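Local coordinates for protein aminoglycoside N(3)-acetyltransferase III (Serratia marcescens, PDB 7LAO) that acetylates the 3-amino group of 2-deoxystreptamine antibiotics such as gentamicin, kanamycin and tobramycin with acetyl-CoA, conferring resistance to them, at residues A[7-12]-A[44-49]; A[14-19]-A[241-246]; A[22-27]-A[49-54]. One frame throughout, in Å; residues are numbered along the deposited sequence.

Contact 1 (A[7-12]-A[44-49])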
loop_
_atom_site.group_PDB
_atom_site.type_symbol
_atom_site.label_atom_id
_atom_site.label_comp_id
_atom_site.label_asym_id
_atom_site.label_seq_id
_atom_site.Cartn_x
_atom_site.Cartn_y
_atom_site.Cartn_z
ATOM N N GLU A 7 -1.386 2.665 24.924
ATOM C CA GLU A 7 -0.446 3.719 25.294
ATOM C C GLU A 7 0.999 3.304 25.038
ATOM O O GLU A 7 1.831 4.142 24.671
ATOM C CB GLU A 7 -0.617 4.096 26.763
ATOM C CG GLU A 7 -1.944 4.779 27.083
ATOM C CD GLU A 7 -3.091 3.783 27.261
ATOM O OE1 GLU A 7 -2.810 2.582 27.484
ATOM O OE2 GLU A 7 -4.274 4.202 27.164
ATOM N N SER A 8 1.317 2.030 25.239
ATOM C CA SER A 8 2.697 1.581 25.050
ATOM C C SER A 8 3.049 1.537 23.573
ATOM O O SER A 8 4.158 1.923 23.181
ATOM C CB SER A 8 2.911 0.214 25.705
ATOM O OG SER A 8 2.399 -0.864 24.942
ATOM N N ILE A 9 2.099 1.120 22.732
ATOM C CA ILE A 9 2.316 1.165 21.285
ATOM C C ILE A 9 2.437 2.601 20.788
ATOM O O ILE A 9 3.266 2.892 19.915
ATOM C CB ILE A 9 1.209 0.408 20.528
ATOM C CG1 ILE A 9 1.081 -1.074 21.007
ATOM C CG2 ILE A 9 1.443 0.567 18.968
ATOM C CD1 ILE A 9 2.391 -1.883 20.943
ATOM N N THR A 10 1.642 3.525 21.346
ATOM C CA THR A 10 1.790 4.928 20.971
ATOM C C THR A 10 3.174 5.448 21.325
ATOM O O THR A 10 3.775 6.190 20.545
ATOM C CB THR A 10 0.716 5.801 21.639
ATOM O OG1 THR A 10 -0.589 5.303 21.328
ATOM C CG2 THR A 10 0.799 7.220 21.105
ATOM N N ALA A 11 3.685 5.081 22.515
ATOM C CA ALA A 11 5.034 5.469 22.911
ATOM C C ALA A 11 6.083 4.910 21.957
ATOM O O ALA A 11 6.977 5.649 21.528
ATOM C CB ALA A 11 5.322 5.019 24.336
ATOM N N ASP A 12 5.959 3.634 21.560
ATOM C CA ASP A 12 6.924 3.073 20.599
ATOM C C ASP A 12 6.896 3.825 19.254
ATOM O O ASP A 12 7.943 4.096 18.654
ATOM C CB ASP A 12 6.643 1.581 20.362
ATOM C CG ASP A 12 6.783 0.712 21.646
ATOM O OD1 ASP A 12 7.455 1.167 22.604
ATOM O OD2 ASP A 12 6.242 -0.425 21.654
ATOM N N VAL A 44 -4.848 0.422 15.630
ATOM C CA VAL A 44 -5.343 1.622 14.921
ATOM C C VAL A 44 -5.463 2.814 15.882
ATOM O O VAL A 44 -4.992 3.933 15.589
ATOM C CB VAL A 44 -6.676 1.309 14.213
ATOM C CG1 VAL A 44 -7.337 2.617 13.610
ATOM C CG2 VAL A 44 -6.444 0.257 13.093
ATOM N N SER A 45 -6.031 2.572 17.066
ATOM C CA SER A 45 -6.136 3.583 18.117
ATOM C C SER A 45 -4.776 4.158 18.485
ATOM O O SER A 45 -4.641 5.360 18.685
ATOM C CB SER A 45 -6.780 2.956 19.352
ATOM O OG SER A 45 -8.010 2.383 18.965
ATOM N N ALA A 46 -3.765 3.312 18.616
ATOM C CA ALA A 46 -2.439 3.828 18.949
ATOM C C ALA A 46 -1.885 4.690 17.827
ATOM O O ALA A 46 -1.222 5.713 18.078
ATOM C CB ALA A 46 -1.474 2.669 19.201
ATOM N N LEU A 47 -2.022 4.220 16.596
ATOM C CA LEU A 47 -1.555 5.032 15.468
ATOM C C LEU A 47 -2.274 6.382 15.429
ATOM O O LEU A 47 -1.677 7.424 15.092
ATOM C CB LEU A 47 -1.764 4.270 14.164
ATOM C CG LEU A 47 -0.820 3.103 13.910
ATOM C CD1 LEU A 47 -1.490 2.099 12.947
ATOM C CD2 LEU A 47 0.518 3.634 13.304
ATOM N N ARG A 48 -3.576 6.387 15.699
ATOM C CA ARG A 48 -4.313 7.648 15.709
ATOM C C ARG A 48 -3.838 8.534 16.842
ATOM O O ARG A 48 -3.605 9.736 16.645
ATOM C CB ARG A 48 -5.833 7.411 15.842
ATOM C CG ARG A 48 -6.571 8.697 16.217
ATOM C CD ARG A 48 -6.402 9.726 15.100
ATOM N NE ARG A 48 -6.675 9.089 13.814
ATOM C CZ ARG A 48 -6.462 9.663 12.628
ATOM N NH1 ARG A 48 -6.000 10.912 12.564
ATOM N NH2 ARG A 48 -6.678 8.957 11.527
ATOM N N ALA A 49 -3.618 7.938 18.029
ATOM C CA ALA A 49 -3.025 8.696 19.121
ATOM C C ALA A 49 -1.689 9.292 18.679
ATOM O O ALA A 49 -1.370 10.445 19.001
ATOM C CB ALA A 49 -2.831 7.803 20.365
#

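Contact 2 (A[14-19]-A[241-246])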
loop_
_atom_site.group_PDB
_atom_site.type_symbol
_atom_site.label_atom_id
_atom_site.label_comp_id
_atom_site.label_asym_id
_atom_site.label_seq_id
_atom_site.Cartn_x
_atom_site.Cartn_y
_atom_site.Cartn_z
ATOM N N HIS A 14 6.014 6.967 18.722
ATOM C CA HIS A 14 6.683 8.248 18.913
ATOM C C HIS A 14 8.192 8.079 18.944
ATOM O O HIS A 14 8.928 8.850 18.321
ATOM C CB HIS A 14 6.194 8.884 20.207
ATOM C CG HIS A 14 6.619 10.299 20.369
ATOM N ND1 HIS A 14 7.787 10.660 21.005
ATOM C CD2 HIS A 14 6.058 11.451 19.920
ATOM C CE1 HIS A 14 7.910 11.977 20.978
ATOM N NE2 HIS A 14 6.874 12.481 20.326
ATOM N N GLY A 15 8.676 7.050 19.642
ATOM C CA GLY A 15 10.098 6.827 19.696
ATOM C C GLY A 15 10.670 6.490 18.340
ATOM O O GLY A 15 11.856 6.698 18.097
ATOM N N LEU A 16 9.845 5.965 17.441
ATOM C CA LEU A 16 10.336 5.634 16.106
ATOM C C LEU A 16 10.345 6.846 15.195
ATOM O O LEU A 16 10.935 6.818 14.096
ATOM C CB LEU A 16 9.487 4.505 15.518
ATOM C CG LEU A 16 9.870 3.858 14.206
ATOM C CD1 LEU A 16 11.225 3.075 14.306
ATOM C CD2 LEU A 16 8.730 2.989 13.743
ATOM N N GLY A 17 9.711 7.922 15.633
ATOM C CA GLY A 17 9.703 9.157 14.877
ATOM C C GLY A 17 8.338 9.608 14.406
ATOM O O GLY A 17 8.259 10.675 13.784
ATOM N N VAL A 18 7.255 8.872 14.666
ATOM C CA VAL A 18 5.929 9.339 14.260
ATOM C C VAL A 18 5.558 10.562 15.093
ATOM O O VAL A 18 5.805 10.601 16.306
ATOM C CB VAL A 18 4.881 8.221 14.432
ATOM C CG1 VAL A 18 3.424 8.719 14.017
ATOM C CG2 VAL A 18 5.291 6.948 13.637
ATOM N N ARG A 19 4.961 11.570 14.448
ATOM C CA ARG A 19 4.652 12.834 15.109
ATOM C C ARG A 19 3.234 13.273 14.776
ATOM O O ARG A 19 2.703 12.912 13.717
ATOM C CB ARG A 19 5.632 13.945 14.687
ATOM C CG ARG A 19 7.042 13.805 15.228
ATOM C CD ARG A 19 7.007 13.833 16.761
ATOM N NE ARG A 19 8.323 13.668 17.343
ATOM C CZ ARG A 19 8.883 12.494 17.668
ATOM N NH1 ARG A 19 8.252 11.335 17.455
ATOM N NH2 ARG A 19 10.109 12.484 18.195
ATOM N N GLY A 241 13.276 0.647 14.932
ATOM C CA GLY A 241 13.067 0.410 16.347
ATOM C C GLY A 241 11.951 -0.602 16.487
ATOM O O GLY A 241 11.340 -1.020 15.497
ATOM N N ILE A 242 11.629 -0.928 17.742
ATOM C CA ILE A 242 10.624 -1.952 18.002
ATOM C C ILE A 242 9.299 -1.273 18.260
ATOM O O ILE A 242 9.246 -0.295 18.999
ATOM C CB ILE A 242 11.005 -2.827 19.215
ATOM C CG1 ILE A 242 12.323 -3.556 18.959
ATOM C CG2 ILE A 242 9.874 -3.823 19.530
ATOM C CD1 ILE A 242 12.218 -4.484 17.783
ATOM N N VAL A 243 8.215 -1.842 17.742
ATOM C CA VAL A 243 6.870 -1.392 18.076
ATOM C C VAL A 243 6.101 -2.618 18.520
ATOM O O VAL A 243 5.885 -3.527 17.718
ATOM C CB VAL A 243 6.178 -0.693 16.891
ATOM C CG1 VAL A 243 4.789 -0.252 17.348
ATOM C CG2 VAL A 243 7.054 0.475 16.383
ATOM N N GLY A 244 5.715 -2.659 19.791
ATOM C CA GLY A 244 5.131 -3.887 20.298
ATOM C C GLY A 244 6.278 -4.873 20.446
ATOM O O GLY A 244 7.218 -4.593 21.186
ATOM N N ARG A 245 6.264 -5.980 19.710
ATOM C CA ARG A 245 7.438 -6.839 19.605
ATOM C C ARG A 245 7.955 -6.925 18.168
ATOM O O ARG A 245 8.693 -7.848 17.840
ATOM C CB ARG A 245 7.110 -8.225 20.159
ATOM C CG ARG A 245 6.782 -8.130 21.618
ATOM C CD ARG A 245 6.118 -9.400 22.183
ATOM N NE ARG A 245 6.124 -9.325 23.630
ATOM C CZ ARG A 245 5.105 -8.959 24.410
ATOM N NH1 ARG A 245 3.932 -8.624 23.895
ATOM N NH2 ARG A 245 5.262 -8.953 25.731
ATOM N N ALA A 246 7.571 -5.969 17.281
ATOM C CA ALA A 246 7.936 -6.106 15.874
ATOM C C ALA A 246 9.085 -5.181 15.520
ATOM O O ALA A 246 8.964 -3.968 15.759
ATOM C CB ALA A 246 6.755 -5.790 14.954
#

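Contact 3 (A[22-27]-A[49-54])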
loop_
_atom_site.group_PDB
_atom_site.type_symbol
_atom_site.label_atom_id
_atom_site.label_comp_id
_atom_site.label_asym_id
_atom_site.label_seq_id
_atom_site.Cartn_x
_atom_site.Cartn_y
_atom_site.Cartn_z
ATOM N N ASP A 22 1.397 13.880 11.083
ATOM C CA ASP A 22 2.034 13.100 10.029
ATOM C C ASP A 22 0.997 12.420 9.178
ATOM O O ASP A 22 -0.083 12.053 9.656
ATOM C CB ASP A 22 2.914 11.987 10.615
ATOM C CG ASP A 22 4.275 12.492 11.046
ATOM O OD1 ASP A 22 4.530 13.689 10.805
ATOM O OD2 ASP A 22 5.068 11.697 11.639
ATOM N N LEU A 23 1.376 12.178 7.932
ATOM C CA LEU A 23 0.678 11.271 7.035
ATOM C C LEU A 23 1.471 9.962 6.978
ATOM O O LEU A 23 2.620 9.948 6.533
ATOM C CB LEU A 23 0.564 11.904 5.642
ATOM C CG LEU A 23 0.198 10.991 4.473
ATOM C CD1 LEU A 23 -1.227 10.459 4.635
ATOM C CD2 LEU A 23 0.262 11.874 3.146
ATOM N N ILE A 24 0.869 8.867 7.461
ATOM C CA ILE A 24 1.547 7.593 7.614
ATOM C C ILE A 24 0.839 6.548 6.758
ATOM O O ILE A 24 -0.363 6.311 6.922
ATOM C CB ILE A 24 1.558 7.172 9.095
ATOM C CG1 ILE A 24 2.246 8.275 9.900
ATOM C CG2 ILE A 24 2.346 5.843 9.276
ATOM C CD1 ILE A 24 3.684 8.439 9.546
ATOM N N MET A 25 1.577 5.890 5.894
ATOM C CA MET A 25 1.093 4.675 5.256
ATOM C C MET A 25 1.697 3.498 6.015
ATOM O O MET A 25 2.931 3.383 6.108
ATOM C CB MET A 25 1.494 4.623 3.787
ATOM C CG MET A 25 0.992 3.370 3.049
ATOM S SD MET A 25 1.025 3.607 1.198
ATOM C CE MET A 25 0.455 1.980 0.665
ATOM N N VAL A 26 0.833 2.612 6.529
ATOM C CA VAL A 26 1.271 1.511 7.398
ATOM C C VAL A 26 1.214 0.189 6.641
ATOM O O VAL A 26 0.188 -0.146 6.038
ATOM C CB VAL A 26 0.387 1.426 8.661
ATOM C CG1 VAL A 26 0.947 0.410 9.715
ATOM C CG2 VAL A 26 0.133 2.797 9.270
ATOM N N HIS A 27 2.277 -0.614 6.762
ATOM C CA HIS A 27 2.228 -2.022 6.369
ATOM C C HIS A 27 2.569 -2.813 7.618
ATOM O O HIS A 27 3.637 -2.614 8.187
ATOM C CB HIS A 27 3.229 -2.350 5.248
ATOM C CG HIS A 27 3.164 -1.405 4.084
ATOM N ND1 HIS A 27 2.287 -1.578 3.031
ATOM C CD2 HIS A 27 3.853 -0.269 3.815
ATOM C CE1 HIS A 27 2.438 -0.592 2.166
ATOM N NE2 HIS A 27 3.379 0.217 2.616
ATOM N N ALA A 49 -3.618 7.938 18.029
ATOM C CA ALA A 49 -3.025 8.696 19.121
ATOM C C ALA A 49 -1.689 9.292 18.679
ATOM O O ALA A 49 -1.370 10.445 19.001
ATOM C CB ALA A 49 -2.831 7.803 20.365
ATOM N N ALA A 50 -0.888 8.513 17.950
ATOM C CA ALA A 50 0.437 8.993 17.567
ATOM C C ALA A 50 0.346 10.170 16.579
ATOM O O ALA A 50 1.150 11.109 16.648
ATOM C CB ALA A 50 1.250 7.861 16.938
ATOM N N VAL A 51 -0.569 10.121 15.609
ATOM C CA VAL A 51 -0.591 11.216 14.610
ATOM C C VAL A 51 -1.570 12.345 14.943
ATOM O O VAL A 51 -1.598 13.369 14.218
ATOM C CB VAL A 51 -0.887 10.682 13.193
ATOM C CG1 VAL A 51 0.220 9.637 12.767
ATOM C CG2 VAL A 51 -2.356 10.153 13.103
ATOM N N GLY A 52 -2.356 12.223 16.018
ATOM C CA GLY A 52 -3.322 13.259 16.376
ATOM C C GLY A 52 -4.465 13.380 15.391
ATOM O O GLY A 52 -4.554 12.685 14.378
ATOM N N SER A 53 -5.383 14.295 15.720
ATOM C CA SER A 53 -6.541 14.494 14.884
ATOM C C SER A 53 -6.163 15.137 13.568
ATOM O O SER A 53 -6.917 15.002 12.612
ATOM C CB SER A 53 -7.589 15.327 15.626
ATOM O OG SER A 53 -7.090 16.619 15.894
ATOM N N ALA A 54 -4.968 15.746 13.455
ATOM C CA ALA A 54 -4.565 16.362 12.191
ATOM C C ALA A 54 -3.822 15.411 11.263
ATOM O O ALA A 54 -3.639 15.731 10.070
ATOM C CB ALA A 54 -3.682 17.586 12.458
#

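Contact 1 (A[7-12]-A[44-49])
Thr10 meets Ala46 and Ala49 where two helices of an alpha/beta fold, 6-16 and 40-51, pack against each other on the same face of the mixed central sheet. The axes of the two segments cross at -48° and approach to 8.2 Å, a close spacing consistent with the small Ala46 at the crossing, whose CA lies 4.8 Å from the CA of Thr10.

The threonine shows how one branched side chain can serve two purposes at a helix crossing. Its bond from CA to CB runs along the interface rather than into it, and CB stays at the margin of the contact, 4.1 Å from Ala46 O. At CB the chain forks. With chi1 at -55°, OG1 lies beside the backbone N of Thr10, which brings it back along its own helix to a hydrogen bond with the carbonyl of Ile6, one turn earlier. The same oxygen also faces the second helix. It comes within 3.5 Å of Ala46 CB and lies 3.3 Å from Ala46 O, which is not a hydrogen bond: the one hydroxyl proton is already given to Ile6 O, and Ala46 O has none to offer. The other branch, CG2, points toward the later turn of helix 40-51 and rests on Ala49 CB at 3.8 Å, nearer the solvent.

Ile9 makes the buried part of the contact. Its CB heads toward helix 40-51 and CG2 presses on Ala46 CB at 3.6 Å, while the longer branch turns away and its CD1 packs on Gly244 CA, in the turn after strand 239-243. The Ala46 methyl is thus held between CG2 of Ile9 and the hydroxyl of Thr10, and one turn further on that same hydroxyl oxygen, OG1, stands 3.5 Å from Ala49 CB.

Contact 2 (A[14-19]-A[241-246])
The carbonyl oxygen His14 O is gripped by two donors at the very helix end from which Leu16 reaches over to Gly241 and Val243. One donor is the backbone Gly17 N, at 2.9 Å from His14 O; the other is Arg19 NH1, at 2.7 Å from the same oxygen. Gly17, with its positive phi of 117°, ends helix 6-16 in a Schellman motif, and the arginine then folds back over the terminus. Arg19 NH1 also donates to Val18 O, 2.8 Å away, approaching that oxygen from well above its carbonyl plane. Both acceptors lie in the guanidinium plane, so the two bonds from a single nitrogen fix the rotation of the group. Held flat in this way, it lies face to face with the His14 imidazole, with NH1 over the ring centre and His14 NE2 over the guanidinium centre.

Leu16 alone carries the contact from this capped end. Its CG stands anti to the backbone N (chi1 -173°), which swings the two methyls out toward strand 239-243. CD1 sits tightly against the backbone, 3.2 Å from Gly241 N, and Gly241, as a glycine, puts no side chain in its way. CD2 meets Val243 CG2 at 4.0 Å, a looser contact in which the two side chains cross at about a right angle. No hydrogen bond joins the two segments directly.

Strand 239-243 is an outermost strand of the sheet and turns back through a type II' beta turn, with Gly244 in the turn, into strand 246-252. Leu16 extends past it to Ser248 and Leu250 on that inner strand and to Leu159 on strand 157-161, while Val243 also touches Asp12 and Leu13 of helix 6-16.

Contact 3 (A[22-27]-A[49-54])
The C-terminal turn of helix 40-51 comes down onto the start of strand 23-28, and Val51 carries the contact. Its CB points toward the strand, and chi1 of -60° places CG1 beside the backbone N, directed at the side chain of Ile24. There CG1 touches Ile24 CG1 at 3.8 Å, methyl against methylene, with the two side chains set obliquely to each other. The same valine also rests on Asp22, just ahead of the strand: Val51 CB lies 3.9 Å from the backbone Asp22 O, and Val51 CG1 lies 4.2 Å from Asp22 CB.

The contact belongs to a beta-alpha-beta crossover. Strand 23-28 leads by way of helix 40-51 to strand 56-60, which returns parallel to the first and directly beside it in the sheet. Gly52, with a phi of 68°, takes the chain out of the helix immediately after Val51. Backbone hydrogen bonds pair Asp22 and Ile24 with Thr56, and Ile24 with Met58, and Val51 also reaches Leu57 on the returning strand.

Asp22 gives this contact its CB and carbonyl and sends its charged end elsewhere. OD2 accepts from the backbone N of Arg19 and forms a salt bridge with Lys157 NZ on strand 157-161, a pairing that would be expected to favour the ionised carboxylate. On the far face of strand 23-28, Leu23 and Met25 pack against Phe151 of helix 147-153.

In the fold
Contacts 2 and 3 set helices 6-16 and 40-51 against one face of the central sheet, and contact 1 joins the two helices to each other. Contact 1 uses the middle of helix 6-16 and contact 2 its C-terminal end, while contacts 1 and 3 share Ala49 on helix 40-51. Centres of contacts 1 and 2 are about 9 Å apart, those of 1 and 3 about 10 Å, and those of 2 and 3 about 12 Å. Asp12 OD2 probably bonds to Gly244 N at 3.0 Å, tying contact 1 to the turn of contact 2. Val18 CG1 packs on Val51 CG1 at 3.6 Å between contacts 2 and 3, and Leu47 CD1 meets Val26 CG2 at 4.1 Å between contacts 1 and 3.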